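PDB 6LXU: L-methionine gamma-lyase from Fusobacterium nucleatum subsp. nucleatum, which is a pyridoxal 5'-phosphate-dependent enzyme of the Cys/Met metabolism family, modelled with its cofactor covalently attached and assembled from four copies of one chain. Local coordinates for residues A[88-93]-A[118-123]; A[279-284]-A[313-318]; A[38-43]-A[48-53]. One frame throughout, in Å; residues are numbered along the deposited sequence. Where two conformers were deposited one is given.

Contact 1 of 3, residues A[88-93]-A[118-123]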
ATOM      1  N   SER A  88      -5.416 -14.116   9.322  1.00  4.49           N
ATOM      2  CA  SER A  88      -5.707 -13.767  10.719  1.00  4.46           C
ATOM      3  C   SER A  88      -5.162 -14.875  11.602  1.00  4.43           C
ATOM      4  O   SER A  88      -4.907 -15.990  11.137  1.00  4.47           O
ATOM      5  CB  SER A  88      -7.211 -13.619  10.988  1.00  4.51           C
ATOM      6  OG  SER A  88      -7.872 -14.872  10.909  1.00  4.54           O
ATOM      7  N   GLY A  89      -5.027 -14.580  12.887  1.00  4.53           N
ATOM      8  CA  GLY A  89      -4.785 -15.610  13.891  1.00  4.70           C
ATOM      9  C   GLY A  89      -5.816 -16.723  13.845  1.00  4.67           C
ATOM     10  O   GLY A  89      -5.462 -17.914  13.901  1.00  4.90           O
ATOM     11  N   MET A  90      -7.095 -16.374  13.724  1.00  4.68           N
ATOM     12  CA  MET A  90      -8.112 -17.411  13.604  1.00  4.89           C
ATOM     13  C   MET A  90      -7.932 -18.215  12.324  1.00  4.77           C
ATOM     14  O   MET A  90      -8.260 -19.415  12.302  1.00  4.90           O
ATOM     15  CB  MET A  90      -9.534 -16.852  13.718  1.00  5.27           C
ATOM     16  CG  MET A  90      -9.876 -16.292  15.087  1.00  5.52           C
ATOM     17  SD  MET A  90      -9.440 -17.336  16.484  1.00  6.19           S
ATOM     18  CE  MET A  90     -10.400 -18.814  16.165  1.00  6.64           C
ATOM     19  N   GLY A  91      -7.403 -17.596  11.267  1.00  4.61           N
ATOM     20  CA  GLY A  91      -7.021 -18.335  10.075  1.00  4.83           C
ATOM     21  C   GLY A  91      -5.916 -19.352  10.314  1.00  4.90           C
ATOM     22  O   GLY A  91      -5.958 -20.463   9.773  1.00  5.30           O
ATOM     23  N   ALA A  92      -4.904 -18.970  11.095  1.00  4.89           N
ATOM     24  CA  ALA A  92      -3.834 -19.894  11.464  1.00  5.18           C
ATOM     25  C   ALA A  92      -4.377 -21.056  12.289  1.00  5.37           C
ATOM     26  O   ALA A  92      -4.057 -22.226  12.021  1.00  5.55           O
ATOM     27  CB  ALA A  92      -2.751 -19.149  12.229  1.00  5.33           C
ATOM     28  N   ILE A  93      -5.192 -20.733  13.290  1.00  5.43           N
ATOM     29  CA  ILE A  93      -5.752 -21.742  14.199  1.00  5.68           C
ATOM     30  C   ILE A  93      -6.685 -22.702  13.464  1.00  5.70           C
ATOM     31  O   ILE A  93      -6.515 -23.940  13.539  1.00  6.14           O
ATOM     32  CB  ILE A  93      -6.456 -21.047  15.378  1.00  5.81           C
ATOM     33  CG1 ILE A  93      -5.410 -20.368  16.283  1.00  6.01           C
ATOM     34  CG2 ILE A  93      -7.303 -22.014  16.207  1.00  6.04           C
ATOM     35  CD1 ILE A  93      -5.997 -19.274  17.155  1.00  6.29           C
ATOM     36  N   PHE A 118     -12.343 -20.598  21.728  1.00  8.61           N
ATOM     37  CA  PHE A 118     -13.331 -21.334  22.507  1.00  9.27           C
ATOM     38  C   PHE A 118     -14.588 -21.590  21.687  1.00  9.24           C
ATOM     39  O   PHE A 118     -15.120 -22.701  21.686  1.00  9.56           O
ATOM     40  CB  PHE A 118     -13.678 -20.614  23.803  1.00 10.23           C
ATOM     41  CG  PHE A 118     -14.645 -21.386  24.646  1.00 11.33           C
ATOM     42  CD1 PHE A 118     -14.198 -22.395  25.489  1.00 12.27           C
ATOM     43  CD2 PHE A 118     -16.007 -21.168  24.528  1.00 12.39           C
ATOM     44  CE1 PHE A 118     -15.102 -23.143  26.240  1.00 13.09           C
ATOM     45  CE2 PHE A 118     -16.915 -21.918  25.266  1.00 13.26           C
ATOM     46  CZ  PHE A 118     -16.455 -22.899  26.118  1.00 13.44           C
ATOM     47  N   ALA A 119     -15.061 -20.571  20.974  1.00  8.90           N
ATOM     48  CA  ALA A 119     -16.249 -20.719  20.148  1.00  9.28           C
ATOM     49  C   ALA A 119     -16.048 -21.721  19.017  1.00  8.98           C
ATOM     50  O   ALA A 119     -16.920 -22.556  18.747  1.00  9.74           O
ATOM     51  CB  ALA A 119     -16.683 -19.373  19.590  1.00  9.26           C
ATOM     52  N   LEU A 120     -14.891 -21.663  18.350  1.00  8.77           N
ATOM     53  CA  LEU A 120     -14.547 -22.637  17.328  1.00  8.98           C
ATOM     54  C   LEU A 120     -14.557 -24.060  17.900  1.00  9.57           C
ATOM     55  O   LEU A 120     -15.110 -24.968  17.285  1.00 10.31           O
ATOM     56  CB  LEU A 120     -13.170 -22.317  16.729  1.00  8.64           C
ATOM     57  CG  LEU A 120     -12.587 -23.345  15.766  1.00  8.54           C
ATOM     58  CD1 LEU A 120     -13.511 -23.584  14.579  1.00  8.61           C
ATOM     59  CD2 LEU A 120     -11.222 -22.876  15.299  1.00  8.67           C
ATOM     60  N   MET A 121     -13.964 -24.226  19.076  1.00  9.95           N
ATOM     61  CA  MET A 121     -13.909 -25.544  19.732  0.60 10.30           C
ATOM     62  C   MET A 121     -15.298 -26.023  20.158  1.00 10.96           C
ATOM     63  O   MET A 121     -15.703 -27.151  19.843  1.00 11.96           O
ATOM     64  CB  MET A 121     -13.009 -25.500  20.970  0.60 10.10           C
ATOM     65  CG  MET A 121     -11.525 -25.284  20.701  0.60  9.88           C
ATOM     66  SD  MET A 121     -10.705 -26.690  19.941  0.60  9.22           S
ATOM     67  CE  MET A 121      -9.007 -26.168  20.162  0.60  9.30           C
ATOM     68  N   ASN A 122     -16.006 -25.176  20.880  1.00 10.94           N
ATOM     69  CA  ASN A 122     -17.250 -25.575  21.542  1.00 11.77           C
ATOM     70  C   ASN A 122     -18.446 -25.664  20.607  1.00 12.30           C
ATOM     71  O   ASN A 122     -19.310 -26.534  20.800  1.00 12.88           O
ATOM     72  CB  ASN A 122     -17.543 -24.584  22.658  1.00 12.63           C
ATOM     73  CG  ASN A 122     -18.635 -25.052  23.592  1.00 13.78           C
ATOM     74  OD1 ASN A 122     -18.638 -26.191  24.035  1.00 15.29           O
ATOM     75  ND2 ASN A 122     -19.549 -24.154  23.913  1.00 15.26           N
ATOM     76  N   HIS A 123     -18.513 -24.773  19.618  1.00 12.41           N
ATOM     77  CA  HIS A 123     -19.660 -24.681  18.709  1.00 14.13           C
ATOM     78  C   HIS A 123     -19.388 -25.050  17.261  1.00 13.56           C
ATOM     79  O   HIS A 123     -20.338 -25.386  16.543  1.00 15.96           O
ATOM     80  CB  HIS A 123     -20.272 -23.277  18.767  1.00 16.10           C
ATOM     81  CG  HIS A 123     -20.931 -22.971  20.075  1.00 18.91           C
ATOM     82  ND1 HIS A 123     -20.597 -21.880  20.848  1.00 22.37           N
ATOM     83  CD2 HIS A 123     -21.884 -23.641  20.761  1.00 21.48           C
ATOM     84  CE1 HIS A 123     -21.335 -21.880  21.944  1.00 22.57           C
ATOM     85  NE2 HIS A 123     -22.128 -22.934  21.914  1.00 22.35           N
TER

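Contact 2 of 3, residues A[279-284]-A[313-318]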
ATOM      1  N   ASP A 279       4.474  -2.906  39.344  1.00  9.22           N
ATOM      2  CA  ASP A 279       4.848  -2.470  40.689  1.00 10.73           C
ATOM      3  C   ASP A 279       3.956  -1.320  41.161  1.00 10.41           C
ATOM      4  O   ASP A 279       3.484  -1.333  42.318  1.00 10.94           O
ATOM      5  CB  ASP A 279       6.316  -2.062  40.733  1.00 12.81           C
ATOM      6  CG  ASP A 279       6.844  -1.971  42.154  1.00 15.80           C
ATOM      7  OD1 ASP A 279       6.823  -2.993  42.858  1.00 19.57           O
ATOM      8  OD2 ASP A 279       7.234  -0.873  42.564  1.00 19.62           O
ATOM      9  N   PHE A 280       3.707  -0.347  40.286  1.00  9.60           N
ATOM     10  CA  PHE A 280       2.815   0.766  40.592  1.00  9.56           C
ATOM     11  C   PHE A 280       1.403   0.284  40.945  1.00  9.15           C
ATOM     12  O   PHE A 280       0.829   0.677  41.971  1.00  9.44           O
ATOM     13  CB  PHE A 280       2.784   1.740  39.404  1.00  9.80           C
ATOM     14  CG  PHE A 280       1.677   2.735  39.463  1.00 10.29           C
ATOM     15  CD1 PHE A 280       1.757   3.825  40.323  1.00 10.81           C
ATOM     16  CD2 PHE A 280       0.538   2.590  38.680  1.00 10.74           C
ATOM     17  CE1 PHE A 280       0.733   4.754  40.375  1.00 11.48           C
ATOM     18  CE2 PHE A 280      -0.484   3.515  38.741  1.00 11.70           C
ATOM     19  CZ  PHE A 280      -0.386   4.590  39.590  1.00 11.65           C
ATOM     20  N   LEU A 281       0.827  -0.557  40.102  1.00  8.77           N
ATOM     21  CA  LEU A 281      -0.536  -1.029  40.337  1.00  8.80           C
ATOM     22  C   LEU A 281      -0.628  -1.904  41.574  1.00  9.00           C
ATOM     23  O   LEU A 281      -1.582  -1.781  42.357  1.00  9.49           O
ATOM     24  CB  LEU A 281      -1.066  -1.808  39.137  1.00  8.86           C
ATOM     25  CG  LEU A 281      -1.290  -1.007  37.853  1.00  8.89           C
ATOM     26  CD1 LEU A 281      -1.525  -1.944  36.680  1.00  9.33           C
ATOM     27  CD2 LEU A 281      -2.450  -0.041  38.003  1.00  9.45           C
ATOM     28  N   ASN A 282       0.340  -2.780  41.766  1.00  9.12           N
ATOM     29  CA  ASN A 282       0.275  -3.717  42.888  1.00 10.06           C
ATOM     30  C   ASN A 282       0.415  -3.025  44.240  1.00 10.64           C
ATOM     31  O   ASN A 282      -0.048  -3.583  45.248  1.00 11.78           O
ATOM     32  CB  ASN A 282       1.337  -4.799  42.749  1.00 10.19           C
ATOM     33  CG  ASN A 282       0.964  -6.090  43.452  1.00 10.59           C
ATOM     34  OD1 ASN A 282      -0.199  -6.484  43.473  1.00 11.40           O
ATOM     35  ND2 ASN A 282       1.971  -6.783  43.978  1.00 11.62           N
ATOM     36  N   LYS A 283       1.026  -1.844  44.274  1.00 11.09           N
ATOM     37  CA  LYS A 283       1.140  -1.026  45.491  1.00 12.02           C
ATOM     38  C   LYS A 283       0.052   0.037  45.600  1.00 11.37           C
ATOM     39  O   LYS A 283       0.036   0.791  46.582  1.00 11.69           O
ATOM     40  CB  LYS A 283       2.525  -0.364  45.541  1.00 13.53           C
ATOM     41  CG  LYS A 283       3.666  -1.350  45.698  1.00 15.15           C
ATOM     42  CD  LYS A 283       5.028  -0.689  45.566  1.00 16.56           C
ATOM     43  CE  LYS A 283       6.150  -1.672  45.877  1.00 18.04           C
ATOM     44  NZ  LYS A 283       7.490  -1.131  45.515  1.00 19.30           N
ATOM     45  N   HIS A 284      -0.863   0.109  44.637  1.00 10.71           N
ATOM     46  CA  HIS A 284      -1.842   1.179  44.638  1.00 10.29           C
ATOM     47  C   HIS A 284      -3.025   0.832  45.538  1.00 10.15           C
ATOM     48  O   HIS A 284      -3.593  -0.234  45.384  1.00  9.71           O
ATOM     49  CB  HIS A 284      -2.352   1.478  43.225  1.00 10.09           C
ATOM     50  CG  HIS A 284      -2.996   2.819  43.120  1.00 10.65           C
ATOM     51  ND1 HIS A 284      -4.262   3.074  43.600  1.00 10.73           N
ATOM     52  CD2 HIS A 284      -2.541   3.990  42.617  1.00 11.08           C
ATOM     53  CE1 HIS A 284      -4.560   4.344  43.394  1.00 11.19           C
ATOM     54  NE2 HIS A 284      -3.535   4.917  42.789  1.00 11.42           N
ATOM     55  N   ALA A 313       3.884  -8.265  28.691  1.00  7.24           N
ATOM     56  CA  ALA A 313       3.442  -6.886  28.739  1.00  7.11           C
ATOM     57  C   ALA A 313       1.933  -6.751  28.840  1.00  7.07           C
ATOM     58  O   ALA A 313       1.394  -5.654  28.679  1.00  7.30           O
ATOM     59  CB  ALA A 313       4.005  -6.138  27.552  1.00  7.34           C
ATOM     60  N   MET A 314       1.254  -7.863  29.140  1.00  6.77           N
ATOM     61  CA  MET A 314      -0.157  -7.841  29.507  1.00  7.27           C
ATOM     62  C   MET A 314      -0.262  -7.806  31.021  1.00  7.26           C
ATOM     63  O   MET A 314       0.502  -8.495  31.725  1.00  7.26           O
ATOM     64  CB  MET A 314      -0.869  -9.071  28.975  1.00  7.81           C
ATOM     65  CG  MET A 314      -0.920  -9.119  27.456  1.00  8.11           C
ATOM     66  SD  MET A 314      -1.721  -7.713  26.666  1.00  9.75           S
ATOM     67  CE  MET A 314      -3.366  -7.747  27.373  1.00 10.73           C
ATOM     68  N   ILE A 315      -1.189  -7.005  31.522  1.00  7.00           N
ATOM     69  CA  ILE A 315      -1.460  -6.925  32.971  1.00  7.48           C
ATOM     70  C   ILE A 315      -2.961  -6.888  33.117  1.00  7.92           C
ATOM     71  O   ILE A 315      -3.618  -6.087  32.437  1.00  8.84           O
ATOM     72  CB  ILE A 315      -0.903  -5.642  33.611  1.00  7.50           C
ATOM     73  CG1 ILE A 315       0.583  -5.432  33.291  1.00  7.68           C
ATOM     74  CG2 ILE A 315      -1.134  -5.690  35.124  1.00  7.69           C
ATOM     75  CD1 ILE A 315       1.087  -4.050  33.635  1.00  7.68           C
ATOM     76  N   SER A 316      -3.528  -7.699  34.003  1.00  7.90           N
ATOM     77  CA  SER A 316      -4.908  -7.451  34.414  1.00  8.35           C
ATOM     78  C   SER A 316      -4.922  -7.103  35.887  1.00  8.27           C
ATOM     79  O   SER A 316      -4.010  -7.450  36.635  1.00  8.61           O
ATOM     80  CB  SER A 316      -5.821  -8.624  34.128  1.00  8.81           C
ATOM     81  OG  SER A 316      -5.889  -8.844  32.737  1.00 10.26           O
ATOM     82  N   PHE A 317      -5.946  -6.384  36.305  1.00  8.38           N
ATOM     83  CA  PHE A 317      -6.010  -5.995  37.708  1.00  8.74           C
ATOM     84  C   PHE A 317      -7.451  -5.776  38.102  1.00  8.74           C
ATOM     85  O   PHE A 317      -8.302  -5.466  37.276  1.00  9.22           O
ATOM     86  CB  PHE A 317      -5.128  -4.770  38.007  1.00  9.20           C
ATOM     87  CG  PHE A 317      -5.442  -3.542  37.187  1.00  9.54           C
ATOM     88  CD1 PHE A 317      -4.884  -3.353  35.918  1.00  9.40           C
ATOM     89  CD2 PHE A 317      -6.253  -2.538  37.703  1.00  9.98           C
ATOM     90  CE1 PHE A 317      -5.158  -2.205  35.187  1.00 10.01           C
ATOM     91  CE2 PHE A 317      -6.529  -1.391  36.976  1.00 10.46           C
ATOM     92  CZ  PHE A 317      -5.980  -1.223  35.711  1.00 10.27           C
ATOM     93  N   GLU A 318      -7.716  -5.967  39.397  1.00  9.10           N
ATOM     94  CA  GLU A 318      -9.062  -5.803  39.961  1.00  9.48           C
ATOM     95  C   GLU A 318      -9.122  -4.517  40.753  1.00  9.64           C
ATOM     96  O   GLU A 318      -8.395  -4.347  41.733  1.00  9.79           O
ATOM     97  CB  GLU A 318      -9.413  -6.978  40.868  1.00 10.19           C
ATOM     98  CG  GLU A 318     -10.867  -6.999  41.340  1.00 11.00           C
ATOM     99  CD  GLU A 318     -11.850  -7.544  40.319  1.00 11.45           C
ATOM    100  OE1 GLU A 318     -11.441  -8.337  39.444  1.00 12.37           O
ATOM    101  OE2 GLU A 318     -13.057  -7.230  40.419  1.00 11.94           O
TER

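Contact 3 of 3, residues A[38-43]-A[48-53]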
ATOM      1  N   PHE A  38       1.465 -15.998 -11.363  1.00  6.97           N
ATOM      2  CA  PHE A  38       2.872 -16.028 -11.736  1.00  7.27           C
ATOM      3  C   PHE A  38       2.970 -16.608 -13.137  1.00  7.74           C
ATOM      4  O   PHE A  38       2.226 -17.532 -13.508  1.00  8.39           O
ATOM      5  CB  PHE A  38       3.674 -16.879 -10.759  1.00  7.13           C
ATOM      6  CG  PHE A  38       3.694 -16.323  -9.364  1.00  7.12           C
ATOM      7  CD1 PHE A  38       2.612 -16.486  -8.504  1.00  7.06           C
ATOM      8  CD2 PHE A  38       4.791 -15.616  -8.906  1.00  7.47           C
ATOM      9  CE1 PHE A  38       2.619 -15.952  -7.228  1.00  7.30           C
ATOM     10  CE2 PHE A  38       4.816 -15.108  -7.620  1.00  7.65           C
ATOM     11  CZ  PHE A  38       3.717 -15.261  -6.784  1.00  7.58           C
ATOM     12  N   ILE A  39       3.877 -16.074 -13.926  1.00  8.35           N
ATOM     13  CA  ILE A  39       3.989 -16.506 -15.313  1.00  9.74           C
ATOM     14  C   ILE A  39       5.100 -17.529 -15.477  1.00  9.70           C
ATOM     15  O   ILE A  39       6.134 -17.460 -14.816  1.00 10.52           O
ATOM     16  CB  ILE A  39       4.122 -15.329 -16.297  1.00 11.90           C
ATOM     17  CG1 ILE A  39       5.442 -14.599 -16.177  1.00 14.02           C
ATOM     18  CG2 ILE A  39       2.959 -14.363 -16.131  1.00 12.66           C
ATOM     19  CD1 ILE A  39       5.590 -13.553 -17.262  1.00 15.44           C
ATOM     20  N   PHE A  40       4.873 -18.479 -16.376  1.00  9.34           N
ATOM     21  CA  PHE A  40       5.855 -19.507 -16.699  1.00  9.86           C
ATOM     22  C   PHE A  40       6.555 -19.165 -18.002  1.00 10.32           C
ATOM     23  O   PHE A  40       5.969 -18.584 -18.894  1.00 10.41           O
ATOM     24  CB  PHE A  40       5.168 -20.863 -16.821  1.00  9.63           C
ATOM     25  CG  PHE A  40       4.284 -21.195 -15.658  1.00  9.62           C
ATOM     26  CD1 PHE A  40       4.816 -21.300 -14.375  1.00 10.17           C
ATOM     27  CD2 PHE A  40       2.930 -21.389 -15.828  1.00  9.44           C
ATOM     28  CE1 PHE A  40       4.008 -21.605 -13.299  1.00 10.23           C
ATOM     29  CE2 PHE A  40       2.124 -21.694 -14.749  1.00  9.73           C
ATOM     30  CZ  PHE A  40       2.664 -21.803 -13.480  1.00 10.20           C
ATOM     31  N   ASP A  41       7.821 -19.585 -18.095  1.00 11.56           N
ATOM     32  CA  ASP A  41       8.634 -19.374 -19.301  1.00 13.48           C
ATOM     33  C   ASP A  41       8.206 -20.302 -20.440  1.00 12.46           C
ATOM     34  O   ASP A  41       8.486 -20.024 -21.605  1.00 13.57           O
ATOM     35  CB  ASP A  41      10.130 -19.637 -19.031  1.00 15.89           C
ATOM     36  CG  ASP A  41      10.719 -18.751 -17.942  1.00 18.15           C
ATOM     37  OD1 ASP A  41      10.255 -17.603 -17.789  1.00 20.80           O
ATOM     38  OD2 ASP A  41      11.663 -19.205 -17.258  1.00 21.62           O
ATOM     39  N   SER A  42       7.575 -21.415 -20.083  1.00 11.51           N
ATOM     40  CA  SER A  42       7.173 -22.440 -21.039  1.00 11.20           C
ATOM     41  C   SER A  42       6.088 -23.282 -20.405  1.00 10.76           C
ATOM     42  O   SER A  42       5.913 -23.289 -19.185  1.00 10.09           O
ATOM     43  CB  SER A  42       8.369 -23.340 -21.380  1.00 11.42           C
ATOM     44  OG  SER A  42       8.790 -24.021 -20.225  1.00 12.01           O
ATOM     45  N   ALA A  43       5.387 -24.040 -21.237  1.00 10.73           N
ATOM     46  CA  ALA A  43       4.426 -25.024 -20.742  1.00 10.75           C
ATOM     47  C   ALA A  43       5.117 -26.018 -19.814  1.00 10.68           C
ATOM     48  O   ALA A  43       4.604 -26.361 -18.754  1.00 10.92           O
ATOM     49  CB  ALA A  43       3.760 -25.763 -21.897  1.00 10.69           C
ATOM     50  N   ARG A  48       6.470 -28.624 -14.543  1.00 12.18           N
ATOM     51  CA  ARG A  48       7.460 -28.970 -13.519  1.00 13.13           C
ATOM     52  C   ARG A  48       7.083 -28.384 -12.163  1.00 13.38           C
ATOM     53  O   ARG A  48       7.243 -29.036 -11.136  1.00 14.38           O
ATOM     54  CB  ARG A  48       8.863 -28.527 -13.917  1.00 14.07           C
ATOM     55  CG  ARG A  48       9.470 -29.386 -15.015  1.00 14.73           C
ATOM     56  CD  ARG A  48      10.952 -29.111 -15.190  1.00 15.91           C
ATOM     57  NE  ARG A  48      11.209 -27.770 -15.711  1.00 16.52           N
ATOM     58  CZ  ARG A  48      11.246 -27.423 -17.004  1.00 17.59           C
ATOM     59  NH1 ARG A  48      11.044 -28.331 -17.957  1.00 18.37           N
ATOM     60  NH2 ARG A  48      11.487 -26.167 -17.344  1.00 18.80           N
ATOM     61  N   ARG A  49       6.540 -27.170 -12.143  1.00 13.08           N
ATOM     62  CA  ARG A  49       6.123 -26.586 -10.860  1.00 13.79           C
ATOM     63  C   ARG A  49       4.945 -27.313 -10.263  1.00 13.57           C
ATOM     64  O   ARG A  49       4.942 -27.581  -9.070  1.00 14.19           O
ATOM     65  CB  ARG A  49       5.834 -25.108 -10.991  1.00 14.31           C
ATOM     66  CG  ARG A  49       7.107 -24.365 -11.280  1.00 14.89           C
ATOM     67  CD  ARG A  49       7.030 -22.954 -10.813  1.00 15.24           C
ATOM     68  NE  ARG A  49       8.266 -22.271 -11.167  1.00 15.12           N
ATOM     69  CZ  ARG A  49       8.349 -21.029 -11.615  1.00 14.53           C
ATOM     70  NH1 ARG A  49       7.256 -20.285 -11.743  1.00 13.68           N
ATOM     71  NH2 ARG A  49       9.536 -20.518 -11.931  1.00 15.61           N
ATOM     72  N   PHE A  50       3.964 -27.675 -11.089  1.00 13.53           N
ATOM     73  CA  PHE A  50       2.820 -28.443 -10.603  1.00 13.83           C
ATOM     74  C   PHE A  50       3.192 -29.860 -10.153  1.00 15.14           C
ATOM     75  O   PHE A  50       2.534 -30.423  -9.281  1.00 16.85           O
ATOM     76  CB  PHE A  50       1.699 -28.492 -11.644  1.00 13.13           C
ATOM     77  CG  PHE A  50       0.802 -27.294 -11.589  1.00 12.49           C
ATOM     78  CD1 PHE A  50      -0.202 -27.235 -10.638  1.00 12.50           C
ATOM     79  CD2 PHE A  50       0.980 -26.214 -12.448  1.00 12.29           C
ATOM     80  CE1 PHE A  50      -1.037 -26.136 -10.550  1.00 12.71           C
ATOM     81  CE2 PHE A  50       0.142 -25.100 -12.358  1.00 12.16           C
ATOM     82  CZ  PHE A  50      -0.856 -25.066 -11.402  1.00 12.27           C
ATOM     83  N   ALA A  51       4.243 -30.417 -10.751  1.00 16.08           N
ATOM     84  CA  ALA A  51       4.740 -31.749 -10.379  1.00 17.59           C
ATOM     85  C   ALA A  51       5.784 -31.709  -9.252  1.00 19.25           C
ATOM     86  O   ALA A  51       6.368 -32.751  -8.931  1.00 20.57           O
ATOM     87  CB  ALA A  51       5.318 -32.432 -11.610  1.00 17.80           C
ATOM     88  N   LEU A  52       6.017 -30.532  -8.660  1.00 20.45           N
ATOM     89  CA  LEU A  52       7.022 -30.332  -7.598  1.00 22.20           C
ATOM     90  C   LEU A  52       8.434 -30.772  -8.023  1.00 22.70           C
ATOM     91  O   LEU A  52       9.215 -31.270  -7.199  1.00 23.20           O
ATOM     92  CB  LEU A  52       6.595 -31.038  -6.302  1.00 23.67           C
ATOM     93  CG  LEU A  52       5.159 -30.823  -5.816  1.00 24.88           C
ATOM     94  CD1 LEU A  52       4.890 -31.644  -4.564  1.00 25.58           C
ATOM     95  CD2 LEU A  52       4.879 -29.355  -5.550  1.00 25.19           C
ATOM     96  N   GLU A  53       8.744 -30.586  -9.306  1.00 22.58           N
ATOM     97  CA  GLU A  53      10.045 -30.928  -9.893  1.00 22.53           C
ATOM     98  C   GLU A  53      10.954 -29.710 -10.058  1.00 22.66           C
ATOM     99  O   GLU A  53      12.145 -29.869 -10.319  1.00 24.83           O
ATOM    100  CB  GLU A  53       9.847 -31.582 -11.263  1.00 23.49           C
ATOM    101  CG  GLU A  53       9.125 -32.921 -11.207  1.00 24.59           C
ATOM    102  CD  GLU A  53       8.699 -33.442 -12.571  1.00 25.43           C
ATOM    103  OE1 GLU A  53       8.669 -32.674 -13.559  1.00 25.51           O
ATOM    104  OE2 GLU A  53       8.372 -34.641 -12.655  1.00 27.10           O
TER
HETATM  105  O   HOH W   1       7.242 -17.652 -12.432  1.00 16.66           O
HETATM  106  O   HOH W   2      11.422 -23.695 -19.483  1.00 34.88           O

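Contact 1 of 3, residues A[88-93]-A[118-123]
Leu120 reaches from helix 115-125 toward helix 89-100, and one of its methyls, CD2, meets both Met90 and Ile93. The touch is made by three methyl groups alone: Leu120 CD2 lies 4.2 Å from Met90 CE and 4.1 Å from Ile93 CG2, and the two target methyls are themselves neighbours. With CG anti to the backbone N (chi1 173°), Leu120 projects straight at the other helix, its CD1 branch standing farther back. Met90 arrives differently. Its CA-CB bond aims to one side of the other helix, and the chain then curls through three successive turns of like sign (chi3 -60°), which brings the terminal CE round to the leucine. Ile93 presents its short branch, CG2, and slides past Leu120 in the opposite sense, while Ile93 CD1 turns back along its own helix to lie 4.0 Å from Met90 SD. Contact is purely apolar and small; Leu120 also packs on Ser94 and Leu97 one turn further along helix 89-100, and on Met243 of the second subunit. Beneath the two helices Ile93 rests on Tyr155 of strand 151-157. The polar work is done at the start of helix 89-100. Ser88, the N-cap residue, accepts a bond from Gly91 N (Gly91 N to Ser88 OG, 2.8 Å), and its hydroxyl also bonds Gly245 O of the second subunit. The amides of Gly89 and Met90 hold phosphate oxygens of the cofactor carried by modified Lys212, where the positive end of the helix dipole probably steadies the anion. This is the phosphate-binding helix start of the large domain of fold type I pyridoxal-phosphate enzymes, with a neighbouring helix laid beside it on the mixed seven-stranded sheet.

Contact 2 of 3, residues A[279-284]-A[313-318]
Leu281, near the end of helix 263-282, packs onto Phe317 and Ile315 of strand 314-319, a helix-on-sheet contact in the smaller C-terminal domain of the fold type I architecture. Followed outward, Leu281 leaves its helix toward the strand. Its CB and CG touch neither strand residue. With CG anti to the carbonyl carbon (chi1 -67°), the side chain forks above the sheet and its two methyls take separate jobs. CD1 dips to the rim of the Phe317 ring, 3.7 Å from Phe317 CD1, and on its other flank reaches Ile315 CG2 at 4.1 Å. The two strand residues are two apart and so point to the same side, whereas Ser316 between them points away and bonds Pro162 O. Ile315 also packs on Ile277 and Val278, one turn back along the helix. Leucine and phenylalanine cross at about a right angle, the ring standing up beside the branch because Phe317 CG sits between its backbone N and carbonyl carbon (chi1 57°). Backbone bonds of Phe317 with Val375, and of Ser316 with Tyr291, hold this strand between two antiparallel neighbours. All three touching side chains are buried. The second methyl, Leu281 CD2, makes the CH-pi contact: it stands 4.3 Å from the centroid of the Phe317 ring, only 7° off the ring normal.

Contact 3 of 3, residues A[38-43]-A[48-53]
A loop folding back over the short helix it leads into brings Phe40 against Arg49 and Phe50. Both ends of helix 43-50 are capped: Ser42 takes the N-cap position, its hydroxyl bonded to Gln45 N, and a Schellman motif closes the far end, with Leu52 at positive phi and Glu53 N bonded to Arg48 O at 2.8 Å. Arg49 CG lies anti to the carbonyl carbon (chi1 -68°) and the chain then extends to NE, carrying the guanidinium past the phenylalanine. Arg49 NH1 comes to the ring's edge, 3.7 Å from Phe40 CD1, with the two planes 64° apart, so this is no stack over the face. Phe50 CE2 adds an apolar touch on Phe40 CZ at 4.3 Å; both rings also pack on Met355 of the second subunit. Water joins the polar groups. One water, in the plane of the Arg49 guanidinium, accepts from NH1 at 2.7 Å and donates to Ile39 O at 2.6 Å. A second links Ser42 OG to Arg48 NH2, the latter bond weak. The arginines' direct partners lie nearby: Arg49 bonds Tyr57 O through NH1 and Ala55 O through NE, while Arg48 NE pairs with Glu54. Arg49 thus ties loop carbonyls together mainly as a hydrogen-bond donor, its positive charge probably solvated by the carbonyl and water oxygens in preference to the face of the Phe40 ring.

Overall arrangement
The three contacts follow one another along the chain without interlocking: contact 3 closes before contact 1 opens, and contact 1 before contact 2. Contact 1 lies nearest the chain's centre, about 12 Å from it, and directly adjoins the cofactor phosphate. Contact 2 belongs to the other, five-stranded sheet; its centre is about 29 Å from that of contact 1. Contact 3 sits in an outlying arm, about 36 Å from the chain's centre and on the opposite side of it from contact 2, their centres about 57 Å apart. Contacts 1 and 3 both meet the second subunit, and contact 3 a third as well, whereas contact 2 touches no other chain.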